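Local coordinates for putative branched-chain amino acid ABC transporter, periplasmic branched-chain amino acid-binding protein (PDB 4RU0) that probably captures branched-chain amino acids or related small solutes in the periplasm and delivers them to an ABC transporter for uptake, at residues 182-187 with 212-217. Residues are numbered along the deposited sequence; the frame is centred on the assembly and turned at random.
Sequences KIATLY and IQIPVA
Leu186 lays its CD1 methyl into the angle between two residues of the neighbouring strand, 3.6 Å from Ile214 CG2 and 3.5 Å from Val216 CG2. Its torsions, chi1 -171° with CG anti to the backbone N and chi2 63°, together bring CD1 over to both. Ala184 and Ile212 continue this face, CB to CB at 4.0 Å, and helix 224-233 covers it through Trp227, Gln226 and Gln229. On the other face Tyr187 lies across Pro215, whose CA sits over the ring 3.8 Å from its centroid, a CH-pi contact. With an alanine here in place of the tyrosine, Pro215 CA and CB would probably lose the ring that lies against them. Strands 182-188 and 210-216 illustrate the parallel beta-alpha-beta crossover of periplasmic binding proteins: helix 197-207 lies in the connection, and 210-216 forms an outermost strand of the sheet. Five backbone hydrogen bonds join them, from Ile212 N to Ile183 O through to Val216 N to Tyr187 O. Farther out, Gln213 runs alongside Thr185, its bent chain bringing OE1 to 3.3 Å from Thr185 CB. The same OE1 approaches the Tyr187 ring obliquely, 3.6 Å from CD2, with amide and ring planes 52° apart, while Gln213 NE2 is hydrogen-bonded to Asn211 OD1.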
ATOM      1  N   LYS A 182     -23.286   5.130 -13.750  1.00 25.30           N
ATOM      2  CA  LYS A 182     -22.495   4.012 -14.249  1.00 15.76           C
ATOM      3  C   LYS A 182     -21.051   4.157 -13.804  1.00 14.98           C
ATOM      4  O   LYS A 182     -20.448   5.226 -13.947  1.00 16.14           O
ATOM      5  CB  LYS A 182     -22.557   3.919 -15.774  1.00 23.09           C
ATOM      6  CG  LYS A 182     -23.915   3.547 -16.340  1.00 16.56           C
ATOM      7  CD  LYS A 182     -23.833   3.422 -17.848  1.00 28.16           C
ATOM      8  CE  LYS A 182     -25.207   3.438 -18.490  1.00 23.14           C
ATOM      9  NZ  LYS A 182     -25.092   3.403 -19.979  1.00 17.90           N
ATOM     10  N   ILE A 183     -20.504   3.079 -13.260  1.00 14.68           N
ATOM     11  CA  ILE A 183     -19.114   3.054 -12.864  1.00 14.11           C
ATOM     12  C   ILE A 183     -18.442   1.860 -13.517  1.00 14.28           C
ATOM     13  O   ILE A 183     -18.793   0.717 -13.238  1.00 13.86           O
ATOM     14  CB  ILE A 183     -18.965   2.981 -11.336  1.00 27.34           C
ATOM     15  CG1 ILE A 183     -19.626   4.194 -10.687  1.00 15.32           C
ATOM     16  CG2 ILE A 183     -17.485   2.883 -10.941  1.00 14.01           C
ATOM     17  CD1 ILE A 183     -19.567   4.190  -9.180  1.00 22.02           C
ATOM     18  N   ALA A 184     -17.490   2.129 -14.405  1.00 13.71           N
ATOM     19  CA  ALA A 184     -16.789   1.059 -15.103  1.00 13.41           C
ATOM     20  C   ALA A 184     -15.435   0.798 -14.455  1.00 13.23           C
ATOM     21  O   ALA A 184     -14.670   1.727 -14.192  1.00 20.83           O
ATOM     22  CB  ALA A 184     -16.620   1.398 -16.585  1.00 13.76           C
ATOM     23  N   THR A 185     -15.145  -0.473 -14.200  1.00 13.35           N
ATOM     24  CA  THR A 185     -13.842  -0.851 -13.691  1.00 13.21           C
ATOM     25  C   THR A 185     -13.053  -1.534 -14.801  1.00 15.96           C
ATOM     26  O   THR A 185     -13.440  -2.601 -15.299  1.00 16.06           O
ATOM     27  CB  THR A 185     -13.947  -1.777 -12.454  1.00 16.37           C
ATOM     28  OG1 THR A 185     -14.593  -1.078 -11.387  1.00 14.17           O
ATOM     29  CG2 THR A 185     -12.565  -2.214 -11.989  1.00 13.11           C
ATOM     30  N   LEU A 186     -11.964  -0.886 -15.203  1.00 14.21           N
ATOM     31  CA  LEU A 186     -11.043  -1.424 -16.192  1.00 15.19           C
ATOM     32  C   LEU A 186      -9.852  -2.060 -15.477  1.00 19.03           C
ATOM     33  O   LEU A 186      -8.998  -1.350 -14.939  1.00 15.70           O
ATOM     34  CB  LEU A 186     -10.571  -0.319 -17.135  1.00 15.98           C
ATOM     35  CG  LEU A 186      -9.765  -0.776 -18.356  1.00 17.49           C
ATOM     36  CD1 LEU A 186     -10.633  -1.651 -19.235  1.00 17.79           C
ATOM     37  CD2 LEU A 186      -9.251   0.417 -19.134  1.00 30.68           C
ATOM     38  N   TYR A 187      -9.797  -3.389 -15.450  1.00 15.72           N
ATOM     39  CA  TYR A 187      -8.807  -4.060 -14.607  1.00 15.90           C
ATOM     40  C   TYR A 187      -7.900  -5.018 -15.368  1.00 26.19           C
ATOM     41  O   TYR A 187      -8.345  -5.766 -16.249  1.00 18.02           O
ATOM     42  CB  TYR A 187      -9.496  -4.821 -13.463  1.00 15.04           C
ATOM     43  CG  TYR A 187     -10.353  -5.994 -13.896  1.00 15.37           C
ATOM     44  CD1 TYR A 187      -9.813  -7.274 -14.002  1.00 17.28           C
ATOM     45  CD2 TYR A 187     -11.701  -5.824 -14.197  1.00 15.12           C
ATOM     46  CE1 TYR A 187     -10.589  -8.347 -14.403  1.00 24.34           C
ATOM     47  CE2 TYR A 187     -12.489  -6.897 -14.597  1.00 25.83           C
ATOM     48  CZ  TYR A 187     -11.927  -8.154 -14.699  1.00 33.02           C
ATOM     49  OH  TYR A 187     -12.696  -9.224 -15.089  1.00 31.96           O
ATOM     50  N   ILE A 212     -20.012  -1.986 -14.068  1.00 13.82           N
ATOM     51  CA  ILE A 212     -19.450  -2.477 -15.319  1.00 14.08           C
ATOM     52  C   ILE A 212     -18.018  -2.964 -15.099  1.00 23.88           C
ATOM     53  O   ILE A 212     -17.149  -2.198 -14.691  1.00 17.29           O
ATOM     54  CB  ILE A 212     -19.466  -1.379 -16.411  1.00 37.62           C
ATOM     55  CG1 ILE A 212     -20.894  -0.875 -16.644  1.00 15.62           C
ATOM     56  CG2 ILE A 212     -18.858  -1.892 -17.713  1.00 15.05           C
ATOM     57  CD1 ILE A 212     -20.977   0.283 -17.613  1.00 16.27           C
ATOM     58  N   GLN A 213     -17.783  -4.244 -15.368  1.00 23.40           N
ATOM     59  CA  GLN A 213     -16.474  -4.860 -15.162  1.00 23.15           C
ATOM     60  C   GLN A 213     -15.801  -5.220 -16.489  1.00 18.83           C
ATOM     61  O   GLN A 213     -16.304  -6.051 -17.244  1.00 18.94           O
ATOM     62  CB  GLN A 213     -16.611  -6.107 -14.282  1.00 14.24           C
ATOM     63  CG  GLN A 213     -17.005  -5.813 -12.833  1.00 25.11           C
ATOM     64  CD  GLN A 213     -15.939  -5.026 -12.076  1.00 26.53           C
ATOM     65  OE1 GLN A 213     -14.774  -4.987 -12.472  1.00 19.30           O
ATOM     66  NE2 GLN A 213     -16.340  -4.396 -10.979  1.00 36.92           N
ATOM     67  N   ILE A 214     -14.664  -4.597 -16.773  1.00 20.41           N
ATOM     68  CA  ILE A 214     -14.010  -4.778 -18.071  1.00 23.26           C
ATOM     69  C   ILE A 214     -12.557  -5.237 -17.927  1.00 14.98           C
ATOM     70  O   ILE A 214     -11.689  -4.459 -17.526  1.00 15.18           O
ATOM     71  CB  ILE A 214     -14.040  -3.478 -18.893  1.00 27.78           C
ATOM     72  CG1 ILE A 214     -15.477  -2.964 -19.043  1.00 22.41           C
ATOM     73  CG2 ILE A 214     -13.418  -3.700 -20.245  1.00 19.63           C
ATOM     74  CD1 ILE A 214     -15.565  -1.555 -19.610  1.00 15.31           C
ATOM     75  N   PRO A 215     -12.289  -6.511 -18.246  1.00 16.22           N
ATOM     76  CA  PRO A 215     -10.936  -7.076 -18.132  1.00 16.87           C
ATOM     77  C   PRO A 215      -9.992  -6.633 -19.246  1.00 24.20           C
ATOM     78  O   PRO A 215     -10.429  -6.376 -20.369  1.00 24.21           O
ATOM     79  CB  PRO A 215     -11.180  -8.585 -18.209  1.00 18.38           C
ATOM     80  CG  PRO A 215     -12.443  -8.721 -18.979  1.00 19.21           C
ATOM     81  CD  PRO A 215     -13.291  -7.532 -18.602  1.00 17.53           C
ATOM     82  N   VAL A 216      -8.706  -6.530 -18.921  1.00 21.60           N
ATOM     83  CA  VAL A 216      -7.672  -6.279 -19.917  1.00 26.44           C
ATOM     84  C   VAL A 216      -6.619  -7.371 -19.835  1.00 31.58           C
ATOM     85  O   VAL A 216      -5.932  -7.506 -18.819  1.00 32.01           O
ATOM     86  CB  VAL A 216      -6.988  -4.919 -19.728  1.00 23.60           C
ATOM     87  CG1 VAL A 216      -5.781  -4.812 -20.647  1.00 21.97           C
ATOM     88  CG2 VAL A 216      -7.957  -3.796 -20.013  1.00 25.39           C
ATOM     89  N   ALA A 217      -6.497  -8.149 -20.904  1.00 29.88           N
ATOM     90  CA  ALA A 217      -5.574  -9.278 -20.935  1.00 25.45           C
ATOM     91  C   ALA A 217      -4.128  -8.804 -20.962  1.00 31.11           C
ATOM     92  O   ALA A 217      -3.817  -7.761 -21.543  1.00 39.90           O
ATOM     93  CB  ALA A 217      -5.863 -10.170 -22.143  1.00 27.83           C
TER